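Local coordinates for protein hemolysin (Streptococcus suis, PDB 3HVN) that probably lyses host cells by binding cholesterol-containing membranes, changing shape and assembling into oligomeric transmembrane pores, at residues 403-414 / 449-460. The protein carries 1 engineered substitution. Residues are numbered along the deposited sequence; the frame is centred on the assembly and turned at random.
Sequences YVAKYNITWEEV and NARNLHVNIQEC
T410 and H454 face each other as a hydrogen-bonded antiparallel pair, each backbone N donating to the other's O at 2.8 Å. Toward one end of the ladder Q458 N donates to K406 O and C460 N to V404 O. Beyond T410 the register slips by one residue at a beta bulge, where N452 adopts positive phi and psi (58°, 55°); pairing then resumes through E412 and R451, with R451 N to E412 O at 2.9 Å. The two strands are the central pair of a four-stranded antiparallel sheet, flanked by strands 422-437 and 468-476, in the C-terminal beta sandwich of this cholesterol-dependent cytolysin. On its buried face, I457 CG2 lies over the Y407 ring, displaced toward the rim and 3.4 Å from the centroid, while I409 CG2 packs at 3.6 Å against both CG1 and CG2 of V455. I486 of strand 481-487 covers Y407 and I457. E459 CG sits squarely over the Y403 ring, 3.4 Å from its centroid; the bend at chi2 (-87°) turns the carboxylate away, and OE2 is hydrogen-bonded to T490 OG1. On the opposite face, T410 CG2 touches H454 CB at 3.9 Å, whereas T410 OG1 hydrogen-bonds to K427 O and H454 ND1 to D475 OD2.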
loop_
_atom_site.group_PDB
_atom_site.type_symbol
_atom_site.label_atom_id
_atom_site.label_comp_id
_atom_site.label_asym_id
_atom_site.label_seq_id
_atom_site.Cartn_x
_atom_site.Cartn_y
_atom_site.Cartn_z
ATOM N N TYR A 403 11.944 -59.819 6.100
ATOM C CA TYR A 403 13.194 -59.666 5.370
ATOM C C TYR A 403 14.056 -58.533 5.919
ATOM O O TYR A 403 13.831 -58.029 7.027
ATOM C CB TYR A 403 12.909 -59.421 3.887
ATOM C CG TYR A 403 11.868 -58.351 3.626
ATOM C CD1 TYR A 403 12.164 -57.005 3.808
ATOM C CD2 TYR A 403 10.592 -58.687 3.194
ATOM C CE1 TYR A 403 11.216 -56.026 3.569
ATOM C CE2 TYR A 403 9.638 -57.715 2.952
ATOM C CZ TYR A 403 9.954 -56.386 3.143
ATOM O OH TYR A 403 9.007 -55.417 2.903
ATOM N N VAL A 404 15.050 -58.149 5.126
ATOM C CA VAL A 404 15.939 -57.045 5.449
ATOM C C VAL A 404 15.812 -55.983 4.365
ATOM O O VAL A 404 15.969 -56.277 3.180
ATOM C CB VAL A 404 17.402 -57.512 5.531
ATOM C CG1 VAL A 404 18.302 -56.363 5.946
ATOM C CG2 VAL A 404 17.535 -58.676 6.502
ATOM N N ALA A 405 15.527 -54.751 4.770
ATOM C CA ALA A 405 15.257 -53.682 3.815
ATOM C C ALA A 405 16.324 -52.592 3.818
ATOM O O ALA A 405 16.594 -51.972 4.846
ATOM C CB ALA A 405 13.884 -53.079 4.078
ATOM N N LYS A 406 16.928 -52.368 2.655
ATOM C CA LYS A 406 17.866 -51.268 2.473
ATOM C C LYS A 406 17.114 -49.955 2.308
ATOM O O LYS A 406 16.267 -49.824 1.421
ATOM C CB LYS A 406 18.742 -51.504 1.241
ATOM C CG LYS A 406 20.074 -52.178 1.523
ATOM C CD LYS A 406 20.830 -52.437 0.226
ATOM C CE LYS A 406 22.281 -52.806 0.488
ATOM N NZ LYS A 406 23.061 -51.651 1.012
ATOM N N TYR A 407 17.420 -48.985 3.163
ATOM C CA TYR A 407 16.827 -47.657 3.036
ATOM C C TYR A 407 17.789 -46.692 2.352
ATOM O O TYR A 407 19.005 -46.840 2.457
ATOM C CB TYR A 407 16.400 -47.113 4.401
ATOM C CG TYR A 407 14.960 -47.412 4.754
ATOM C CD1 TYR A 407 14.573 -48.679 5.172
ATOM C CD2 TYR A 407 13.987 -46.425 4.673
ATOM C CE1 TYR A 407 13.257 -48.955 5.496
ATOM C CE2 TYR A 407 12.668 -46.691 4.993
ATOM C CZ TYR A 407 12.309 -47.958 5.405
ATOM O OH TYR A 407 10.998 -48.226 5.725
ATOM N N ASN A 408 17.240 -45.707 1.647
ATOM C CA ASN A 408 18.058 -44.735 0.931
ATOM C C ASN A 408 17.264 -43.499 0.516
ATOM O O ASN A 408 16.686 -43.457 -0.571
ATOM C CB ASN A 408 18.702 -45.384 -0.296
ATOM C CG ASN A 408 19.797 -44.528 -0.902
ATOM O OD1 ASN A 408 20.224 -43.537 -0.310
ATOM N ND2 ASN A 408 20.259 -44.911 -2.086
ATOM N N ILE A 409 17.240 -42.494 1.386
ATOM C CA ILE A 409 16.506 -41.263 1.115
ATOM C C ILE A 409 17.427 -40.042 1.086
ATOM O O ILE A 409 18.314 -39.889 1.940
ATOM C CB ILE A 409 15.363 -41.043 2.129
ATOM C CG1 ILE A 409 15.924 -40.827 3.533
ATOM C CG2 ILE A 409 14.408 -42.227 2.119
ATOM C CD1 ILE A 409 14.862 -40.707 4.602
ATOM N N THR A 410 17.206 -39.174 0.103
ATOM C CA THR A 410 18.093 -38.036 -0.117
ATOM C C THR A 410 17.343 -36.754 -0.476
ATOM O O THR A 410 16.162 -36.786 -0.819
ATOM C CB THR A 410 19.116 -38.342 -1.229
ATOM O OG1 THR A 410 20.080 -37.284 -1.304
ATOM C CG2 THR A 410 18.416 -38.484 -2.572
ATOM N N TRP A 411 18.046 -35.628 -0.389
ATOM C CA TRP A 411 17.500 -34.325 -0.751
ATOM C C TRP A 411 18.613 -33.278 -0.752
ATOM O O TRP A 411 19.791 -33.616 -0.646
ATOM C CB TRP A 411 16.387 -33.915 0.215
ATOM C CG TRP A 411 16.872 -33.601 1.597
ATOM C CD1 TRP A 411 17.229 -32.376 2.082
ATOM C CD2 TRP A 411 17.056 -34.527 2.675
ATOM N NE1 TRP A 411 17.622 -32.481 3.393
ATOM C CE2 TRP A 411 17.525 -33.791 3.782
ATOM C CE3 TRP A 411 16.868 -35.905 2.812
ATOM C CZ2 TRP A 411 17.810 -34.388 5.008
ATOM C CZ3 TRP A 411 17.152 -36.495 4.031
ATOM C CH2 TRP A 411 17.618 -35.737 5.113
ATOM N N GLU A 412 18.238 -32.008 -0.873
ATOM C CA GLU A 412 19.216 -30.922 -0.853
ATOM C C GLU A 412 18.702 -29.720 -0.066
ATOM O O GLU A 412 17.502 -29.445 -0.049
ATOM C CB GLU A 412 19.601 -30.513 -2.278
ATOM C CG GLU A 412 18.426 -30.124 -3.162
ATOM C CD GLU A 412 18.831 -29.937 -4.613
ATOM O OE1 GLU A 412 19.898 -30.454 -5.005
ATOM O OE2 GLU A 412 18.081 -29.275 -5.361
ATOM N N GLU A 413 19.617 -29.006 0.585
ATOM C CA GLU A 413 19.241 -27.887 1.443
ATOM C C GLU A 413 19.740 -26.543 0.915
ATOM O O GLU A 413 20.853 -26.439 0.405
ATOM C CB GLU A 413 19.750 -28.113 2.869
ATOM C CG GLU A 413 19.203 -29.368 3.530
ATOM C CD GLU A 413 19.708 -29.547 4.948
ATOM O OE1 GLU A 413 20.474 -28.682 5.422
ATOM O OE2 GLU A 413 19.337 -30.552 5.589
ATOM N N VAL A 414 18.908 -25.516 1.053
ATOM C CA VAL A 414 19.243 -24.179 0.578
ATOM C C VAL A 414 20.195 -23.468 1.531
ATOM O O VAL A 414 19.929 -23.364 2.728
ATOM C CB VAL A 414 17.982 -23.307 0.415
ATOM C CG1 VAL A 414 18.341 -21.975 -0.225
ATOM C CG2 VAL A 414 16.934 -24.035 -0.409
ATOM N N ASN A 449 14.237 -25.436 4.562
ATOM C CA ASN A 449 15.143 -25.003 3.505
ATOM C C ASN A 449 15.594 -26.160 2.622
ATOM O O ASN A 449 16.665 -26.109 2.022
ATOM C CB ASN A 449 16.365 -24.295 4.093
ATOM C CG ASN A 449 17.220 -25.215 4.944
ATOM O OD1 ASN A 449 18.393 -25.440 4.648
ATOM N ND2 ASN A 449 16.634 -25.754 6.006
ATOM N N ALA A 450 14.776 -27.201 2.543
ATOM C CA ALA A 450 15.115 -28.371 1.744
ATOM C C ALA A 450 14.145 -28.554 0.584
ATOM O O ALA A 450 13.017 -28.064 0.624
ATOM C CB ALA A 450 15.143 -29.617 2.613
ATOM N N ARG A 451 14.598 -29.260 -0.448
ATOM C CA ARG A 451 13.777 -29.549 -1.621
ATOM C C ARG A 451 14.357 -30.723 -2.403
ATOM O O ARG A 451 15.442 -31.213 -2.088
ATOM C CB ARG A 451 13.658 -28.313 -2.518
ATOM C CG ARG A 451 12.569 -27.344 -2.085
ATOM C CD ARG A 451 12.892 -25.915 -2.478
ATOM N NE ARG A 451 12.050 -24.960 -1.762
ATOM C CZ ARG A 451 12.237 -23.644 -1.769
ATOM N NH1 ARG A 451 13.242 -23.118 -2.455
ATOM N NH2 ARG A 451 11.419 -22.854 -1.087
ATOM N N ASN A 452 13.629 -31.171 -3.421
ATOM C CA ASN A 452 14.050 -32.312 -4.228
ATOM C C ASN A 452 14.246 -33.574 -3.393
ATOM O O ASN A 452 15.314 -34.185 -3.412
ATOM C CB ASN A 452 15.330 -31.986 -5.002
ATOM C CG ASN A 452 15.122 -30.905 -6.043
ATOM O OD1 ASN A 452 14.061 -30.285 -6.109
ATOM N ND2 ASN A 452 16.138 -30.673 -6.867
ATOM N N LEU A 453 13.205 -33.956 -2.660
ATOM C CA LEU A 453 13.244 -35.157 -1.835
ATOM C C LEU A 453 13.103 -36.415 -2.682
ATOM O O LEU A 453 12.252 -36.484 -3.568
ATOM C CB LEU A 453 12.133 -35.117 -0.784
ATOM C CG LEU A 453 11.782 -36.452 -0.120
ATOM C CD1 LEU A 453 12.955 -36.982 0.694
ATOM C CD2 LEU A 453 10.542 -36.313 0.751
ATOM N N HIS A 454 13.941 -37.408 -2.405
ATOM C CA HIS A 454 13.838 -38.696 -3.078
ATOM C C HIS A 454 13.960 -39.862 -2.104
ATOM O O HIS A 454 14.846 -39.882 -1.241
ATOM C CB HIS A 454 14.883 -38.829 -4.186
ATOM C CG HIS A 454 14.815 -40.133 -4.918
ATOM N ND1 HIS A 454 13.846 -40.410 -5.857
ATOM C CD2 HIS A 454 15.590 -41.241 -4.840
ATOM C CE1 HIS A 454 14.030 -41.628 -6.332
ATOM N NE2 HIS A 454 15.081 -42.155 -5.731
ATOM N N VAL A 455 13.064 -40.833 -2.257
ATOM C CA VAL A 455 13.038 -42.006 -1.394
ATOM C C VAL A 455 13.244 -43.293 -2.188
ATOM O O VAL A 455 12.529 -43.562 -3.160
ATOM C CB VAL A 455 11.713 -42.105 -0.615
ATOM C CG1 VAL A 455 11.659 -43.402 0.182
ATOM C CG2 VAL A 455 11.545 -40.899 0.295
ATOM N N ASN A 456 14.228 -44.078 -1.761
ATOM C CA ASN A 456 14.529 -45.361 -2.383
ATOM C C ASN A 456 14.736 -46.447 -1.334
ATOM O O ASN A 456 15.718 -46.429 -0.590
ATOM C CB ASN A 456 15.768 -45.246 -3.276
ATOM C CG ASN A 456 16.092 -46.541 -4.003
ATOM O OD1 ASN A 456 15.835 -47.635 -3.498
ATOM N ND2 ASN A 456 16.665 -46.421 -5.195
ATOM N N ILE A 457 13.804 -47.392 -1.279
ATOM C CA ILE A 457 13.899 -48.513 -0.355
ATOM C C ILE A 457 13.832 -49.844 -1.094
ATOM O O ILE A 457 12.955 -50.061 -1.938
ATOM C CB ILE A 457 12.800 -48.453 0.720
ATOM C CG1 ILE A 457 11.437 -48.219 0.073
ATOM C CG2 ILE A 457 13.094 -47.348 1.711
ATOM C CD1 ILE A 457 10.361 -47.795 1.048
ATOM N N GLN A 458 14.771 -50.728 -0.771
ATOM C CA GLN A 458 14.866 -52.029 -1.421
ATOM C C GLN A 458 14.742 -53.151 -0.395
ATOM O O GLN A 458 14.904 -52.926 0.804
ATOM C CB GLN A 458 16.195 -52.146 -2.170
ATOM C CG GLN A 458 16.500 -50.959 -3.071
ATOM C CD GLN A 458 17.921 -50.975 -3.602
ATOM O OE1 GLN A 458 18.603 -51.998 -3.554
ATOM N NE2 GLN A 458 18.374 -49.836 -4.112
ATOM N N GLU A 459 14.453 -54.359 -0.870
ATOM C CA GLU A 459 14.306 -55.509 0.016
ATOM C C GLU A 459 15.199 -56.672 -0.407
ATOM O O GLU A 459 15.289 -57.002 -1.588
ATOM C CB GLU A 459 12.840 -55.948 0.090
ATOM C CG GLU A 459 12.632 -57.409 0.446
ATOM C CD GLU A 459 12.660 -58.312 -0.772
ATOM O OE1 GLU A 459 12.580 -57.786 -1.902
ATOM O OE2 GLU A 459 12.758 -59.543 -0.601
ATOM N N CYS A 460 15.856 -57.287 0.571
ATOM C CA CYS A 460 16.766 -58.395 0.308
ATOM C C CYS A 460 16.006 -59.682 0.016
ATOM O O CYS A 460 15.084 -60.050 0.744
ATOM C CB CYS A 460 17.711 -58.602 1.494
ATOM S SG CYS A 460 18.934 -59.913 1.256
#